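Pyridoxal phosphate homeostasis protein (Bifidobacterium adolescentis ATCC 15703, PDB 3CPG) probably binds pyridoxal 5'-phosphate on a TIM-barrel fold and takes part in keeping the supply of that cofactor in balance. Local coordinates at residues E24-D27 against G28-V32; D34-A37 against A38-Q42; E211-I214 against R215-F218. All blocks are in the same frame, centred on the assembly; numbering follows the deposited sequence.

Contact 1 (E24-D27 against G28-V32); sequences EITD and GVHRV
Thr26 and His30 meet because of their first torsions: CG2 of Thr26 stands anti to its backbone N, while CG of His30 is anti to its own carbonyl carbon (chi1 -68°), folding the imidazole back over the preceding turn. The setting is a regular alpha-helix, part of helix 19-42, and the pairs are i to i+4 neighbours. The two side chains run side by side in the same direction, and Thr26 CG2 comes within 3.4 Å of His30 CE1. Thr26 O lies over one face of the imidazole, displaced toward its rim, while also accepting the backbone bond from His30 N at 3.0 Å. The hydroxyl of Thr26 is engaged one turn back, on the carbonyl of Ala22.

Asp27 and Arg31 repeat the spacing on an exposed flank. Arg31 curls back so that Asp27 O sits above one face of its guanidinium and NH1 lies 3.5 Å from Asp27 CB. The carboxylate itself stays short of a salt bridge, with OD2 of Asp27 4.9 Å from NH1 of Arg31; opposite charges at that distance may still attract weakly.

The buried flank is apolar. Ile25 and Val29 pack against helix 61-69, where both touch Ala67, and their CG2 atoms graze each other at 4.5 Å.

Two waters bridge the turn at the edges of the flat groups. One links Asp27 OD1 to His30 ND1; the other gives a proton to Glu24 O and accepts one from Arg31 NH2 at 2.6 Å.

Contact 2 (D34-A37 against A38-Q42); sequences DRIA and AAEEQ
Ile36 and Glu40, an i to i+4 pair on the last turns of alpha-helix 19-42, meet through the methyl branch of one and the carboxylate end of the other. Ile36 places CG2 anti to its backbone N and beside its carbonyl carbon, so this branch leans forward along the helix and reaches Glu40 CD at 4.0 Å. Glu40 sends CG anti to its carbonyl carbon (chi1 -61°) and then runs extended through chi2, which carries the chain back past Ile36 O; CG passes only 3.1 Å from that oxygen. The two side chains cross at a slant instead of lying alongside each other.

The oxygens of Glu40 have different work. OE2 accepts a hydrogen bond from the backbone N of Val50, a residue the Ile36 side chain also touches, so the carboxylate joins the end of the helix to the loop residue just before strand 51-55. OE1 turns toward Ala37, 3.7 Å from its CA, and a water lies within bonding distance of both OE1 and Ala37 O. With an alanine here in place of Glu40, the Val50 amide would probably lose this acceptor and Ile36 CG2 its neighbour, weakening the tie between the helix and the loop that leads into strand 51-55.

Arg35 points elsewhere: bent at chi3 (61°), it reaches helix 250-255, where NH2 forms a salt bridge with Glu251. Ala39, one turn on, rests on Ile254 of the same helix. On the exposed flank, Ala38 CB lies 3.5 Å from Asp34 O. Beneath the side chains the backbone keeps its regular pattern, Glu40 N donating to Ile36 O at 2.9 Å, nearly in line with the carbonyl bond.

Contact 3 (E211-I214 against R215-F218); sequences ETVI and RRGF
Arg215 N donates to Glu211 O at 2.9 Å, the shortest of four i to i+4 backbone bonds that start helix 211-231. The next, from Arg216 N to Thr212 O, is less regular: the donor stands above the carbonyl plane, 40° out of it. Thr212 O also lies over one face of the Arg216 guanidinium, displaced toward the rim. A water at the edge of that group closes the turn, giving a proton to Thr212 OG1 at 2.7 Å and accepting one from Arg216 NH2. The same hydroxyl is hydrogen-bonded to the carboxylate of Asp210, just before the helix.

The acidic and basic ends of Glu211 and Arg215 do not meet; 5.9 Å separates OE1 of Glu211 from NH1 of Arg215. Arg215 spends its charge on Glu256 in a salt bridge, while its CG methylene lies 3.0 Å from Glu211 O.

Packing takes over on the buried side. Ile214 and Phe218 point the same way, side by side, and Ile214 CG2 touches the ring at CE2, 3.3 Å away, a close approach for two carbons. Phe218 carries CG anti to its carbonyl carbon (chi1 -66°), which swings the ring back over the previous turn and sets one face above Ile214 O. Beyond them, helix 250-255 supplies Leu252 against Ile214 and Ala253 against Phe218. One flank packed inward and another carrying charged and hydroxyl groups outward is the amphipathic pattern of a TIM-barrel outer helix, here the helix of the beta-alpha-beta unit formed by strand 196-202, helix 211-231 and strand 241-243.

In the fold
Contacts 1 and 2 are successive parts of helix 19-42, their centres about 15 Å apart, and together they show how one helix changes partners along its length: helix 61-69 beside the first, helix 250-255 and the approach to strand 51-55 beside the second. Contact 3 starts helix 211-231, and its centre lies about 19 Å from that of contact 2, with nearest atoms about 9 Å apart. Helix 250-255 relates these two, since side chains of both pack against it. Contact 1 is more distant from contact 3, about 27 Å between centres. All three lie away from Lys57, predicted to carry pyridoxal phosphate, a modification absent from this structure.

Contact 1 (E24-D27 against G28-V32)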
ATOM      1  N   GLU A  24      11.176 -18.662   9.530  1.00  8.62           N
ATOM      2  CA  GLU A  24      10.305 -17.780  10.303  1.00  8.42           C
ATOM      3  C   GLU A  24       9.450 -16.926   9.375  1.00  7.64           C
ATOM      4  O   GLU A  24       8.244 -16.800   9.564  1.00  7.82           O
ATOM      5  CB  GLU A  24      11.128 -16.847  11.195  1.00  9.43           C
ATOM      6  CG  GLU A  24      12.036 -17.542  12.198  1.00 12.69           C
ATOM      7  CD  GLU A  24      12.776 -16.557  13.082  1.00 15.32           C
ATOM      8  OE1 GLU A  24      13.323 -15.568  12.547  1.00 13.44           O
ATOM      9  OE2 GLU A  24      12.820 -16.772  14.313  1.00 17.35           O
ATOM     10  N   ILE A  25      10.091 -16.331   8.376  1.00  6.55           N
ATOM     11  CA  ILE A  25       9.395 -15.471   7.426  1.00  6.05           C
ATOM     12  C   ILE A  25       8.407 -16.260   6.575  1.00  6.45           C
ATOM     13  O   ILE A  25       7.305 -15.788   6.289  1.00  7.27           O
ATOM     14  CB  ILE A  25      10.413 -14.736   6.526  1.00  4.59           C
ATOM     15  CG1 ILE A  25      11.269 -13.816   7.397  1.00  6.36           C
ATOM     16  CG2 ILE A  25       9.698 -13.930   5.433  1.00  4.25           C
ATOM     17  CD1 ILE A  25      12.345 -13.056   6.641  1.00  4.31           C
ATOM     18  N   THR A  26       8.795 -17.468   6.184  1.00  5.31           N
ATOM     19  CA  THR A  26       7.928 -18.304   5.369  1.00  6.82           C
ATOM     20  C   THR A  26       6.666 -18.672   6.145  1.00  7.70           C
ATOM     21  O   THR A  26       5.558 -18.604   5.609  1.00  6.79           O
ATOM     22  CB  THR A  26       8.658 -19.581   4.922  1.00  7.95           C
ATOM     23  OG1 THR A  26       9.771 -19.226   4.090  1.00  8.52           O
ATOM     24  CG2 THR A  26       7.721 -20.489   4.142  1.00  7.92           C
ATOM     25  N   ASP A  27       6.834 -19.054   7.409  1.00  7.83           N
ATOM     26  CA  ASP A  27       5.693 -19.418   8.241  1.00  9.27           C
ATOM     27  C   ASP A  27       4.842 -18.183   8.509  1.00  8.69           C
ATOM     28  O   ASP A  27       3.616 -18.268   8.586  1.00  8.07           O
ATOM     29  CB  ASP A  27       6.157 -20.021   9.570  1.00  9.91           C
ATOM     30  CG  ASP A  27       6.816 -21.375   9.400  1.00 12.68           C
ATOM     31  OD1 ASP A  27       6.503 -22.073   8.415  1.00 13.98           O
ATOM     32  OD2 ASP A  27       7.636 -21.752  10.263  1.00 17.81           O
ATOM     33  N   GLY A  28       5.505 -17.039   8.648  1.00  8.02           N
ATOM     34  CA  GLY A  28       4.792 -15.794   8.886  1.00  7.39           C
ATOM     35  C   GLY A  28       3.869 -15.467   7.728  1.00  7.10           C
ATOM     36  O   GLY A  28       2.701 -15.119   7.928  1.00  7.71           O
ATOM     37  N   VAL A  29       4.391 -15.577   6.509  1.00  5.71           N
ATOM     38  CA  VAL A  29       3.601 -15.301   5.315  1.00  6.16           C
ATOM     39  C   VAL A  29       2.450 -16.287   5.199  1.00  7.05           C
ATOM     40  O   VAL A  29       1.322 -15.906   4.900  1.00  7.29           O
ATOM     41  CB  VAL A  29       4.451 -15.406   4.027  1.00  5.04           C
ATOM     42  CG1 VAL A  29       3.548 -15.304   2.801  1.00  5.71           C
ATOM     43  CG2 VAL A  29       5.493 -14.307   3.995  1.00  5.50           C
ATOM     44  N   HIS A  30       2.733 -17.562   5.436  1.00  7.38           N
ATOM     45  CA  HIS A  30       1.693 -18.573   5.339  1.00  8.13           C
ATOM     46  C   HIS A  30       0.590 -18.353   6.370  1.00  8.36           C
ATOM     47  O   HIS A  30      -0.589 -18.500   6.051  1.00  9.35           O
ATOM     48  CB  HIS A  30       2.306 -19.970   5.475  1.00  9.54           C
ATOM     49  CG  HIS A  30       3.169 -20.356   4.312  1.00 11.17           C
ATOM     50  ND1 HIS A  30       3.993 -21.461   4.326  1.00 14.07           N
ATOM     51  CD2 HIS A  30       3.318 -19.792   3.090  1.00 12.74           C
ATOM     52  CE1 HIS A  30       4.611 -21.562   3.163  1.00 13.06           C
ATOM     53  NE2 HIS A  30       4.218 -20.561   2.394  1.00 12.54           N
ATOM     54  N   ARG A  31       0.963 -17.993   7.597  1.00  8.38           N
ATOM     55  CA  ARG A  31      -0.034 -17.750   8.643  1.00 10.14           C
ATOM     56  C   ARG A  31      -0.923 -16.568   8.266  1.00 10.10           C
ATOM     57  O   ARG A  31      -2.138 -16.603   8.455  1.00 10.19           O
ATOM     58  CB  ARG A  31       0.633 -17.455   9.993  1.00 12.71           C
ATOM     59  CG  ARG A  31       1.082 -18.680  10.770  1.00 19.05           C
ATOM     60  CD  ARG A  31       1.283 -18.338  12.243  1.00 21.29           C
ATOM     61  NE  ARG A  31       2.360 -17.374  12.450  1.00 26.00           N
ATOM     62  CZ  ARG A  31       3.653 -17.674  12.390  1.00 26.00           C
ATOM     63  NH1 ARG A  31       4.035 -18.918  12.132  1.00 27.63           N
ATOM     64  NH2 ARG A  31       4.565 -16.734  12.593  1.00 26.12           N
ATOM     65  N   VAL A  32      -0.305 -15.520   7.736  1.00  8.95           N
ATOM     66  CA  VAL A  32      -1.041 -14.330   7.331  1.00  7.39           C
ATOM     67  C   VAL A  32      -1.970 -14.635   6.164  1.00  8.09           C
ATOM     68  O   VAL A  32      -3.110 -14.173   6.138  1.00  7.73           O
ATOM     69  CB  VAL A  32      -0.078 -13.183   6.936  1.00  5.66           C
ATOM     70  CG1 VAL A  32      -0.855 -12.038   6.283  1.00  5.94           C
ATOM     71  CG2 VAL A  32       0.649 -12.674   8.178  1.00  6.03           C
TER
HETATM   72  O   HOH W   1       7.152 -16.962  12.115  1.00 25.93           O
HETATM   73  O   HOH W   2       4.459 -22.811   6.659  1.00 27.54           O

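Contact 2 (D34-A37 against A38-Q42)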
ATOM      1  N   ASP A  34      -3.308 -17.449   5.498  1.00  9.25           N
ATOM      2  CA  ASP A  34      -4.399 -18.247   6.042  1.00 10.45           C
ATOM      3  C   ASP A  34      -5.386 -17.338   6.771  1.00 10.01           C
ATOM      4  O   ASP A  34      -6.596 -17.516   6.663  1.00 11.16           O
ATOM      5  CB  ASP A  34      -3.880 -19.319   7.010  1.00 11.49           C
ATOM      6  CG  ASP A  34      -3.116 -20.433   6.307  1.00 14.26           C
ATOM      7  OD1 ASP A  34      -3.299 -20.619   5.086  1.00 15.77           O
ATOM      8  OD2 ASP A  34      -2.342 -21.137   6.987  1.00 17.88           O
ATOM      9  N   ARG A  35      -4.868 -16.362   7.513  1.00  9.21           N
ATOM     10  CA  ARG A  35      -5.734 -15.431   8.239  1.00  9.83           C
ATOM     11  C   ARG A  35      -6.581 -14.638   7.255  1.00  9.58           C
ATOM     12  O   ARG A  35      -7.770 -14.411   7.483  1.00  8.90           O
ATOM     13  CB  ARG A  35      -4.904 -14.464   9.090  1.00  9.83           C
ATOM     14  CG  ARG A  35      -4.328 -15.082  10.348  1.00 12.09           C
ATOM     15  CD  ARG A  35      -3.443 -14.095  11.093  1.00 12.92           C
ATOM     16  NE  ARG A  35      -4.176 -12.907  11.521  1.00 12.75           N
ATOM     17  CZ  ARG A  35      -3.621 -11.879  12.155  1.00 15.58           C
ATOM     18  NH1 ARG A  35      -2.324 -11.892  12.432  1.00 15.71           N
ATOM     19  NH2 ARG A  35      -4.366 -10.845  12.527  1.00 13.65           N
ATOM     20  N   ILE A  36      -5.964 -14.205   6.162  1.00  7.48           N
ATOM     21  CA  ILE A  36      -6.692 -13.454   5.151  1.00  6.82           C
ATOM     22  C   ILE A  36      -7.821 -14.323   4.600  1.00  7.73           C
ATOM     23  O   ILE A  36      -8.965 -13.878   4.511  1.00  8.43           O
ATOM     24  CB  ILE A  36      -5.744 -13.002   4.012  1.00  5.78           C
ATOM     25  CG1 ILE A  36      -4.746 -11.981   4.572  1.00  5.51           C
ATOM     26  CG2 ILE A  36      -6.544 -12.400   2.854  1.00  7.00           C
ATOM     27  CD1 ILE A  36      -3.679 -11.529   3.587  1.00  8.95           C
ATOM     28  N   ALA A  37      -7.504 -15.564   4.245  1.00  7.18           N
ATOM     29  CA  ALA A  37      -8.512 -16.481   3.720  1.00  8.19           C
ATOM     30  C   ALA A  37      -9.637 -16.690   4.734  1.00  9.13           C
ATOM     31  O   ALA A  37     -10.815 -16.664   4.377  1.00 10.16           O
ATOM     32  CB  ALA A  37      -7.874 -17.818   3.365  1.00  7.57           C
ATOM     33  N   ALA A  38      -9.275 -16.889   5.999  1.00  8.28           N
ATOM     34  CA  ALA A  38     -10.276 -17.097   7.044  1.00  9.52           C
ATOM     35  C   ALA A  38     -11.154 -15.857   7.212  1.00  9.47           C
ATOM     36  O   ALA A  38     -12.361 -15.965   7.440  1.00  9.64           O
ATOM     37  CB  ALA A  38      -9.592 -17.442   8.374  1.00  8.13           C
ATOM     38  N   ALA A  39     -10.543 -14.679   7.092  1.00  8.70           N
ATOM     39  CA  ALA A  39     -11.273 -13.422   7.233  1.00  8.47           C
ATOM     40  C   ALA A  39     -12.248 -13.227   6.080  1.00  8.56           C
ATOM     41  O   ALA A  39     -13.362 -12.752   6.279  1.00  8.41           O
ATOM     42  CB  ALA A  39     -10.299 -12.255   7.293  1.00  8.12           C
ATOM     43  N   GLU A  40     -11.825 -13.579   4.871  1.00  8.71           N
ATOM     44  CA  GLU A  40     -12.695 -13.440   3.708  1.00  9.83           C
ATOM     45  C   GLU A  40     -13.906 -14.357   3.877  1.00 10.65           C
ATOM     46  O   GLU A  40     -15.038 -13.963   3.610  1.00 11.21           O
ATOM     47  CB  GLU A  40     -11.938 -13.807   2.428  1.00  8.64           C
ATOM     48  CG  GLU A  40     -10.726 -12.926   2.153  1.00 10.18           C
ATOM     49  CD  GLU A  40      -9.960 -13.354   0.914  1.00 11.45           C
ATOM     50  OE1 GLU A  40      -9.701 -14.569   0.768  1.00 12.52           O
ATOM     51  OE2 GLU A  40      -9.610 -12.481   0.091  1.00 10.91           O
ATOM     52  N   GLU A  41     -13.649 -15.579   4.331  1.00 11.78           N
ATOM     53  CA  GLU A  41     -14.701 -16.569   4.553  1.00 13.22           C
ATOM     54  C   GLU A  41     -15.726 -16.057   5.566  1.00 13.83           C
ATOM     55  O   GLU A  41     -16.935 -16.147   5.346  1.00 13.19           O
ATOM     56  CB  GLU A  41     -14.078 -17.875   5.063  1.00 13.77           C
ATOM     57  CG  GLU A  41     -15.073 -18.977   5.436  1.00 16.97           C
ATOM     58  CD  GLU A  41     -15.724 -19.630   4.231  1.00 17.70           C
ATOM     59  OE1 GLU A  41     -15.363 -19.284   3.088  1.00 20.26           O
ATOM     60  OE2 GLU A  41     -16.599 -20.501   4.427  1.00 18.43           O
ATOM     61  N   GLN A  42     -15.236 -15.510   6.673  1.00 13.82           N
ATOM     62  CA  GLN A  42     -16.106 -14.996   7.723  1.00 14.66           C
ATOM     63  C   GLN A  42     -16.959 -13.829   7.231  1.00 14.39           C
ATOM     64  O   GLN A  42     -18.120 -13.691   7.621  1.00 14.89           O
ATOM     65  CB  GLN A  42     -15.263 -14.557   8.926  1.00 17.69           C
ATOM     66  CG  GLN A  42     -16.066 -14.024  10.105  1.00 22.11           C
ATOM     67  CD  GLN A  42     -17.023 -15.054  10.679  1.00 24.85           C
ATOM     68  OE1 GLN A  42     -16.629 -16.173  11.007  1.00 26.35           O
ATOM     69  NE2 GLN A  42     -18.289 -14.675  10.811  1.00 27.43           N
TER
HETATM   70  O   HOH W   3     -11.356 -17.204   1.247  1.00 32.42           O

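Contact 3 (E211-I214 against R215-F218)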
ATOM      1  N   GLU A 211     -12.972  -1.624  19.058  1.00 13.10           N
ATOM      2  CA  GLU A 211     -13.354  -2.123  17.744  1.00 13.81           C
ATOM      3  C   GLU A 211     -14.437  -1.305  17.048  1.00 11.86           C
ATOM      4  O   GLU A 211     -14.515  -1.308  15.821  1.00  9.94           O
ATOM      5  CB  GLU A 211     -13.783  -3.588  17.837  1.00 16.53           C
ATOM      6  CG  GLU A 211     -12.610  -4.561  17.847  1.00 23.70           C
ATOM      7  CD  GLU A 211     -13.053  -6.007  17.934  1.00 27.33           C
ATOM      8  OE1 GLU A 211     -14.029  -6.378  17.246  1.00 28.67           O
ATOM      9  OE2 GLU A 211     -12.417  -6.779  18.683  1.00 31.22           O
ATOM     10  N   THR A 212     -15.278  -0.608  17.809  1.00 10.47           N
ATOM     11  CA  THR A 212     -16.317   0.200  17.175  1.00  9.44           C
ATOM     12  C   THR A 212     -15.682   1.408  16.486  1.00  9.25           C
ATOM     13  O   THR A 212     -16.165   1.874  15.452  1.00  8.28           O
ATOM     14  CB  THR A 212     -17.386   0.684  18.188  1.00 10.65           C
ATOM     15  OG1 THR A 212     -16.783   1.531  19.171  1.00 13.32           O
ATOM     16  CG2 THR A 212     -18.036  -0.507  18.880  1.00 10.13           C
ATOM     17  N   VAL A 213     -14.592   1.909  17.059  1.00  9.25           N
ATOM     18  CA  VAL A 213     -13.882   3.049  16.486  1.00  8.79           C
ATOM     19  C   VAL A 213     -13.127   2.597  15.236  1.00  8.24           C
ATOM     20  O   VAL A 213     -13.116   3.280  14.213  1.00  8.70           O
ATOM     21  CB  VAL A 213     -12.869   3.634  17.494  1.00  9.87           C
ATOM     22  CG1 VAL A 213     -12.030   4.721  16.828  1.00 10.19           C
ATOM     23  CG2 VAL A 213     -13.611   4.202  18.696  1.00 11.90           C
ATOM     24  N   ILE A 214     -12.492   1.437  15.337  1.00  7.22           N
ATOM     25  CA  ILE A 214     -11.735   0.881  14.227  1.00  7.20           C
ATOM     26  C   ILE A 214     -12.664   0.594  13.046  1.00  6.71           C
ATOM     27  O   ILE A 214     -12.391   0.996  11.910  1.00  7.18           O
ATOM     28  CB  ILE A 214     -11.025  -0.416  14.669  1.00  7.38           C
ATOM     29  CG1 ILE A 214      -9.976  -0.075  15.733  1.00  9.82           C
ATOM     30  CG2 ILE A 214     -10.410  -1.121  13.469  1.00  8.81           C
ATOM     31  CD1 ILE A 214      -9.255  -1.270  16.315  1.00 10.43           C
ATOM     32  N   ARG A 215     -13.769  -0.091  13.322  1.00  6.97           N
ATOM     33  CA  ARG A 215     -14.730  -0.427  12.278  1.00  8.26           C
ATOM     34  C   ARG A 215     -15.326   0.817  11.626  1.00  6.62           C
ATOM     35  O   ARG A 215     -15.483   0.865  10.409  1.00  6.95           O
ATOM     36  CB  ARG A 215     -15.855  -1.302  12.850  1.00 10.63           C
ATOM     37  CG  ARG A 215     -15.388  -2.670  13.337  1.00 18.56           C
ATOM     38  CD  ARG A 215     -16.534  -3.475  13.952  1.00 22.88           C
ATOM     39  NE  ARG A 215     -17.521  -3.902  12.963  1.00 25.47           N
ATOM     40  CZ  ARG A 215     -17.272  -4.769  11.984  1.00 27.16           C
ATOM     41  NH1 ARG A 215     -16.065  -5.301  11.859  1.00 30.17           N
ATOM     42  NH2 ARG A 215     -18.227  -5.105  11.131  1.00 27.85           N
ATOM     43  N   ARG A 216     -15.640   1.828  12.432  1.00  5.41           N
ATOM     44  CA  ARG A 216     -16.229   3.051  11.899  1.00  4.67           C
ATOM     45  C   ARG A 216     -15.327   3.715  10.863  1.00  6.32           C
ATOM     46  O   ARG A 216     -15.803   4.204   9.834  1.00  5.62           O
ATOM     47  CB  ARG A 216     -16.539   4.037  13.032  1.00  6.80           C
ATOM     48  CG  ARG A 216     -17.238   5.313  12.558  1.00  8.48           C
ATOM     49  CD  ARG A 216     -17.679   6.174  13.729  1.00 11.62           C
ATOM     50  NE  ARG A 216     -18.566   5.445  14.632  1.00 12.43           N
ATOM     51  CZ  ARG A 216     -18.239   5.080  15.867  1.00 13.35           C
ATOM     52  NH1 ARG A 216     -17.045   5.379  16.352  1.00 14.25           N
ATOM     53  NH2 ARG A 216     -19.104   4.405  16.613  1.00 14.82           N
ATOM     54  N   GLY A 217     -14.025   3.728  11.139  1.00  5.15           N
ATOM     55  CA  GLY A 217     -13.072   4.326  10.221  1.00  5.51           C
ATOM     56  C   GLY A 217     -12.927   3.573   8.908  1.00  5.00           C
ATOM     57  O   GLY A 217     -12.836   4.192   7.844  1.00  6.34           O
ATOM     58  N   PHE A 218     -12.891   2.245   8.969  1.00  4.74           N
ATOM     59  CA  PHE A 218     -12.760   1.440   7.751  1.00  4.11           C
ATOM     60  C   PHE A 218     -14.039   1.557   6.931  1.00  5.45           C
ATOM     61  O   PHE A 218     -14.007   1.624   5.701  1.00  5.73           O
ATOM     62  CB  PHE A 218     -12.510  -0.034   8.088  1.00  3.96           C
ATOM     63  CG  PHE A 218     -11.190  -0.297   8.761  1.00  5.15           C
ATOM     64  CD1 PHE A 218     -10.065   0.468   8.456  1.00  6.07           C
ATOM     65  CD2 PHE A 218     -11.058  -1.351   9.660  1.00  5.64           C
ATOM     66  CE1 PHE A 218      -8.829   0.181   9.032  1.00  6.67           C
ATOM     67  CE2 PHE A 218      -9.825  -1.647  10.242  1.00  7.98           C
ATOM     68  CZ  PHE A 218      -8.709  -0.881   9.927  1.00  7.12           C
TER
HETATM   69  O   HOH W   4     -17.529   4.151  19.184  1.00 13.46           O